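Local coordinates for Iron(III) ABC transporter, periplasmic iron-compound-binding protein (PDB 5GGY) that binds ferric siderophores such as desferal in the periplasm and probably hands them to an ABC transporter for iron uptake, at residues L159-T164 with G190-L195; L175-S180 with P198-G203. All blocks are in the same frame, centred on the assembly; numbering follows the deposited sequence.

Contact 1: residues L159-T164 with G190-L195; sequences LPAVVT and GLSSAL
Val-162 donates its backbone N-H to Ser-192 O across a short parallel pairing, in which strand 192-193 lies beside strand 161-167 in the mixed sheet of this periplasmic binding protein. The bond is short and straight (2.7 Å from Val-162 N to Ser-192 O, 174° at the hydrogen); a weak return bond runs from Ala-194 N to Val-162 O. Around these bonds the side chains divide between the two faces of the sheet. On one, Val-162 has CG1 anti to its backbone N (chi1 178°), which turns CG2 onto the isobutyl end of Leu-191, 3.8 Å from its CD2. The same CD2 methyl also touches Leu-159 CB and CD of the Pro-160 ring, so one leucine branch is shared by three residues of the strand and its approach. Leu-186 of helix 181-188 packs on both Val-162 and Leu-191, tying this face to the helix that comes just before Gly-190. Ala-161 and Ser-192 point to the other face, where the Ala-161 methyl meets the Ala-194 methyl at 3.9 Å between the CB atoms. Val-163 follows on that side, its CG2 lying alongside Leu-195 CB, and Val-215 covers Ala-194 and Leu-195. At the start of the pairing, Gly-190 ends the preceding helix in a Schellman motif with positive phi. Leu-159 lays its CD1 methyl against the flank of the Gly-190 carbonyl, 3.3 Å from Gly-190 O.

Contact 2: residues L175-S180 with P198-G203; sequences LYTENS and PPKEWG
This is a largely polar, buried contact between two loops: the type I beta turn Thr-177 to Ser-180, which leads from strand 172-176 into helix 181-188, is gripped by the loop 198-203 that runs into strand 204-208. Asn-179 carries most of it. Its side-chain amide takes both backbone polar groups of Lys-200: ND2 donates to Lys-200 O at 2.7 Å, nearly straight (172°) and in the amide plane, while OD1 receives the N-H of Lys-200 from above that plane. A chi1 of 61° sets the Asn-179 amide between its own backbone N and carbonyl carbon, with Pro-199 crossing it at about a right angle, CB 3.6 Å from Asn-179 CG. Asp-110 O takes a further bond from ND2, so with Lys-200 N on OD1 both ends of the amide are held. Where the antiparallel pairing of strands 172-176 and 204-208 reaches these loops, Thr-177 N donates to Gly-203 O at 2.8 Å. Gly-203, with positive phi, presses against Ser-180, whose CB lies 3.3 Å from Gly-203 O. Ser-180 is the N-cap of helix 181-188: its OG takes a weak bond from Gln-183 N and donates to Thr-177 O, in the carbonyl plane and on a lone pair.

Contacts 1 and 2 are built on neighbouring antiparallel strands of one sheet, 161-167 and 172-176, with centres about 15 Å apart. Their segments alternate along the chain: helix 181-188 leaves the turn of contact 2 at Ser-180 and is terminated by the Schellman glycine Gly-190 of contact 1. They meet directly where Thr-164 O lies 3.1 Å from Tyr-176 N, a probable hydrogen bond, and where Leu-175 packs against both segments of contact 1, its CD2 3.7 Å from Val-163 CG2 and its CD1 3.7 Å from Leu-195 CD2. No siderophore is bound in this apo structure. The Tyr-176 hydroxyl of contact 2 hydrogen-bonds to Arg-166, on the same strand as segment 159-164.

Contact 1: residues L159-T164 with G190-L195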
loop_
_atom_site.group_PDB
_atom_site.type_symbol
_atom_site.label_atom_id
_atom_site.label_comp_id
_atom_site.label_asym_id
_atom_site.label_seq_id
_atom_site.Cartn_x
_atom_site.Cartn_y
_atom_site.Cartn_z
ATOM N N LEU A 159 18.203 12.158 5.416
ATOM C CA LEU A 159 18.160 11.116 6.434
ATOM C C LEU A 159 19.416 10.247 6.377
ATOM O O LEU A 159 19.975 10.031 5.302
ATOM C CB LEU A 159 16.900 10.262 6.259
ATOM C CG LEU A 159 15.587 10.994 6.547
ATOM C CD1 LEU A 159 14.388 10.141 6.166
ATOM C CD2 LEU A 159 15.513 11.393 8.012
ATOM N N PRO A 160 19.867 9.751 7.539
ATOM C CA PRO A 160 21.119 8.991 7.629
ATOM C C PRO A 160 21.048 7.618 6.967
ATOM O O PRO A 160 19.958 7.101 6.725
ATOM C CB PRO A 160 21.327 8.845 9.138
ATOM C CG PRO A 160 19.950 8.896 9.705
ATOM C CD PRO A 160 19.206 9.877 8.849
ATOM N N ALA A 161 22.210 7.039 6.679
ATOM C CA ALA A 161 22.283 5.693 6.123
ATOM C C ALA A 161 22.226 4.659 7.242
ATOM O O ALA A 161 22.913 4.792 8.255
ATOM C CB ALA A 161 23.551 5.523 5.300
ATOM N N VAL A 162 21.401 3.634 7.057
ATOM C CA VAL A 162 21.182 2.628 8.092
ATOM C C VAL A 162 21.431 1.215 7.573
ATOM O O VAL A 162 21.006 0.863 6.474
ATOM C CB VAL A 162 19.745 2.705 8.658
ATOM C CG1 VAL A 162 19.516 1.626 9.708
ATOM C CG2 VAL A 162 19.474 4.078 9.247
ATOM N N VAL A 163 22.134 0.414 8.364
ATOM C CA VAL A 163 22.257 -1.008 8.082
ATOM C C VAL A 163 21.589 -1.804 9.205
ATOM O O VAL A 163 21.739 -1.487 10.387
ATOM C CB VAL A 163 23.736 -1.440 7.912
ATOM C CG1 VAL A 163 24.553 -1.086 9.141
ATOM C CG2 VAL A 163 23.832 -2.924 7.602
ATOM N N THR A 164 20.824 -2.820 8.825
ATOM C CA THR A 164 20.104 -3.646 9.790
ATOM C C THR A 164 20.636 -5.075 9.801
ATOM O O THR A 164 20.994 -5.617 8.755
ATOM C CB THR A 164 18.604 -3.673 9.486
ATOM O OG1 THR A 164 18.015 -4.819 10.112
ATOM C CG2 THR A 164 18.371 -3.745 7.982
ATOM N N GLY A 190 12.288 6.557 4.310
ATOM C CA GLY A 190 13.133 7.601 3.762
ATOM C C GLY A 190 14.608 7.375 4.044
ATOM O O GLY A 190 15.446 8.208 3.702
ATOM N N LEU A 191 14.926 6.244 4.668
ATOM C CA LEU A 191 16.305 5.922 5.023
ATOM C C LEU A 191 17.056 5.248 3.876
ATOM O O LEU A 191 16.457 4.559 3.050
ATOM C CB LEU A 191 16.334 5.026 6.265
ATOM C CG LEU A 191 15.825 5.646 7.567
ATOM C CD1 LEU A 191 15.515 4.566 8.590
ATOM C CD2 LEU A 191 16.839 6.633 8.124
ATOM N N SER A 192 18.369 5.454 3.830
ATOM C CA SER A 192 19.215 4.804 2.834
ATOM C C SER A 192 20.027 3.683 3.478
ATOM O O SER A 192 20.114 3.592 4.702
ATOM C CB SER A 192 20.137 5.825 2.161
ATOM O OG SER A 192 20.769 6.659 3.116
ATOM N N SER A 193 20.618 2.828 2.649
ATOM C CA SER A 193 21.373 1.682 3.144
ATOM C C SER A 193 22.848 2.017 3.328
ATOM O O SER A 193 23.486 2.558 2.427
ATOM C CB SER A 193 21.222 0.497 2.189
ATOM O OG SER A 193 19.855 0.234 1.916
ATOM N N ALA A 194 23.386 1.690 4.499
ATOM C CA ALA A 194 24.791 1.947 4.792
ATOM C C ALA A 194 25.672 0.870 4.172
ATOM O O ALA A 194 26.810 1.134 3.782
ATOM C CB ALA A 194 25.021 2.021 6.293
ATOM N N LEU A 195 25.138 -0.344 4.084
ATOM C CA LEU A 195 25.880 -1.472 3.538
ATOM C C LEU A 195 24.962 -2.355 2.699
ATOM O O LEU A 195 24.588 -3.448 3.129
ATOM C CB LEU A 195 26.521 -2.283 4.666
ATOM C CG LEU A 195 27.857 -2.967 4.365
ATOM C CD1 LEU A 195 28.893 -1.946 3.924
ATOM C CD2 LEU A 195 28.342 -3.729 5.588
#

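Contact 2: residues L175-S180 with P198-G203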
loop_
_atom_site.group_PDB
_atom_site.type_symbol
_atom_site.label_atom_id
_atom_site.label_comp_id
_atom_site.label_asym_id
_atom_site.label_seq_id
_atom_site.Cartn_x
_atom_site.Cartn_y
_atom_site.Cartn_z
ATOM N N LEU A 175 23.365 -9.739 7.758
ATOM C CA LEU A 175 22.967 -8.472 7.150
ATOM C C LEU A 175 21.702 -8.643 6.322
ATOM O O LEU A 175 21.598 -9.570 5.521
ATOM C CB LEU A 175 24.084 -7.908 6.269
ATOM C CG LEU A 175 25.353 -7.419 6.966
ATOM C CD1 LEU A 175 26.341 -6.880 5.944
ATOM C CD2 LEU A 175 25.016 -6.356 7.997
ATOM N N TYR A 176 20.743 -7.743 6.510
ATOM C CA TYR A 176 19.498 -7.813 5.752
ATOM C C TYR A 176 19.662 -7.192 4.370
ATOM O O TYR A 176 20.125 -6.061 4.233
ATOM C CB TYR A 176 18.356 -7.148 6.526
ATOM C CG TYR A 176 17.857 -8.035 7.640
ATOM C CD1 TYR A 176 16.957 -9.062 7.382
ATOM C CD2 TYR A 176 18.318 -7.876 8.940
ATOM C CE1 TYR A 176 16.512 -9.888 8.392
ATOM C CE2 TYR A 176 17.878 -8.698 9.955
ATOM C CZ TYR A 176 16.977 -9.702 9.676
ATOM O OH TYR A 176 16.537 -10.526 10.683
ATOM N N THR A 177 19.280 -7.955 3.351
ATOM C CA THR A 177 19.577 -7.613 1.967
ATOM C C THR A 177 18.455 -6.834 1.282
ATOM O O THR A 177 17.467 -6.462 1.914
ATOM C CB THR A 177 19.874 -8.882 1.148
ATOM O OG1 THR A 177 18.678 -9.657 1.003
ATOM C CG2 THR A 177 20.935 -9.727 1.844
ATOM N N GLU A 178 18.621 -6.604 -0.017
ATOM C CA GLU A 178 17.723 -5.752 -0.795
ATOM C C GLU A 178 16.289 -6.275 -0.839
ATOM O O GLU A 178 15.337 -5.496 -0.854
ATOM C CB GLU A 178 18.254 -5.596 -2.223
ATOM C CG GLU A 178 17.445 -4.652 -3.093
ATOM C CD GLU A 178 17.941 -4.606 -4.525
ATOM O OE1 GLU A 178 17.432 -3.771 -5.303
ATOM O OE2 GLU A 178 18.839 -5.403 -4.871
ATOM N N ASN A 179 16.139 -7.595 -0.850
ATOM C CA ASN A 179 14.822 -8.210 -0.953
ATOM C C ASN A 179 14.205 -8.527 0.405
ATOM O O ASN A 179 13.180 -9.202 0.485
ATOM C CB ASN A 179 14.905 -9.486 -1.789
ATOM C CG ASN A 179 15.827 -10.519 -1.178
ATOM O OD1 ASN A 179 16.759 -10.182 -0.449
ATOM N ND2 ASN A 179 15.570 -11.790 -1.470
ATOM N N SER A 180 14.832 -8.042 1.472
ATOM C CA SER A 180 14.345 -8.306 2.821
ATOM C C SER A 180 13.244 -7.327 3.218
ATOM O O SER A 180 13.012 -6.326 2.544
ATOM C CB SER A 180 15.492 -8.235 3.832
ATOM O OG SER A 180 16.022 -6.925 3.913
ATOM N N PRO A 198 23.124 -7.736 -2.076
ATOM C CA PRO A 198 22.368 -8.434 -3.120
ATOM C C PRO A 198 21.287 -9.332 -2.527
ATOM O O PRO A 198 21.438 -9.779 -1.392
ATOM C CB PRO A 198 23.440 -9.261 -3.839
ATOM C CG PRO A 198 24.537 -9.415 -2.842
ATOM C CD PRO A 198 24.542 -8.135 -2.067
ATOM N N PRO A 199 20.215 -9.601 -3.288
ATOM C CA PRO A 199 19.096 -10.410 -2.793
ATOM C C PRO A 199 19.515 -11.829 -2.412
ATOM O O PRO A 199 20.317 -12.452 -3.107
ATOM C CB PRO A 199 18.122 -10.426 -3.975
ATOM C CG PRO A 199 18.964 -10.129 -5.171
ATOM C CD PRO A 199 20.022 -9.190 -4.690
ATOM N N LYS A 200 18.974 -12.321 -1.302
ATOM C CA LYS A 200 19.300 -13.648 -0.798
ATOM C C LYS A 200 18.040 -14.340 -0.297
ATOM O O LYS A 200 16.966 -13.737 -0.260
ATOM C CB LYS A 200 20.337 -13.556 0.328
ATOM C CG LYS A 200 21.702 -13.053 -0.107
ATOM C CD LYS A 200 22.656 -14.204 -0.378
ATOM C CE LYS A 200 23.613 -13.871 -1.511
ATOM N NZ LYS A 200 24.634 -14.934 -1.681
ATOM N N GLU A 201 18.169 -15.607 0.076
ATOM C CA GLU A 201 17.074 -16.305 0.729
ATOM C C GLU A 201 16.896 -15.724 2.128
ATOM O O GLU A 201 17.884 -15.403 2.796
ATOM C CB GLU A 201 17.335 -17.809 0.798
ATOM C CG GLU A 201 16.138 -18.616 1.291
ATOM C CD GLU A 201 16.461 -20.085 1.494
ATOM O OE1 GLU A 201 17.650 -20.456 1.396
ATOM O OE2 GLU A 201 15.523 -20.870 1.756
ATOM N N TRP A 202 15.639 -15.569 2.545
ATOM C CA TRP A 202 15.273 -14.955 3.827
ATOM C C TRP A 202 15.695 -13.490 3.930
ATOM O O TRP A 202 15.519 -12.862 4.977
ATOM C CB TRP A 202 15.869 -15.742 5.000
ATOM C CG TRP A 202 15.401 -17.156 5.070
ATOM C CD1 TRP A 202 16.128 -18.274 4.787
ATOM C CD2 TRP A 202 14.094 -17.607 5.438
ATOM N NE1 TRP A 202 15.354 -19.397 4.962
ATOM C CE2 TRP A 202 14.101 -19.014 5.362
ATOM C CE3 TRP A 202 12.919 -16.958 5.830
ATOM C CZ2 TRP A 202 12.978 -19.782 5.659
ATOM C CZ3 TRP A 202 11.806 -17.722 6.125
ATOM C CH2 TRP A 202 11.843 -19.118 6.038
ATOM N N GLY A 203 16.239 -12.948 2.845
ATOM C CA GLY A 203 16.702 -11.574 2.824
ATOM C C GLY A 203 17.891 -11.347 3.741
ATOM O O GLY A 203 18.025 -10.276 4.331
#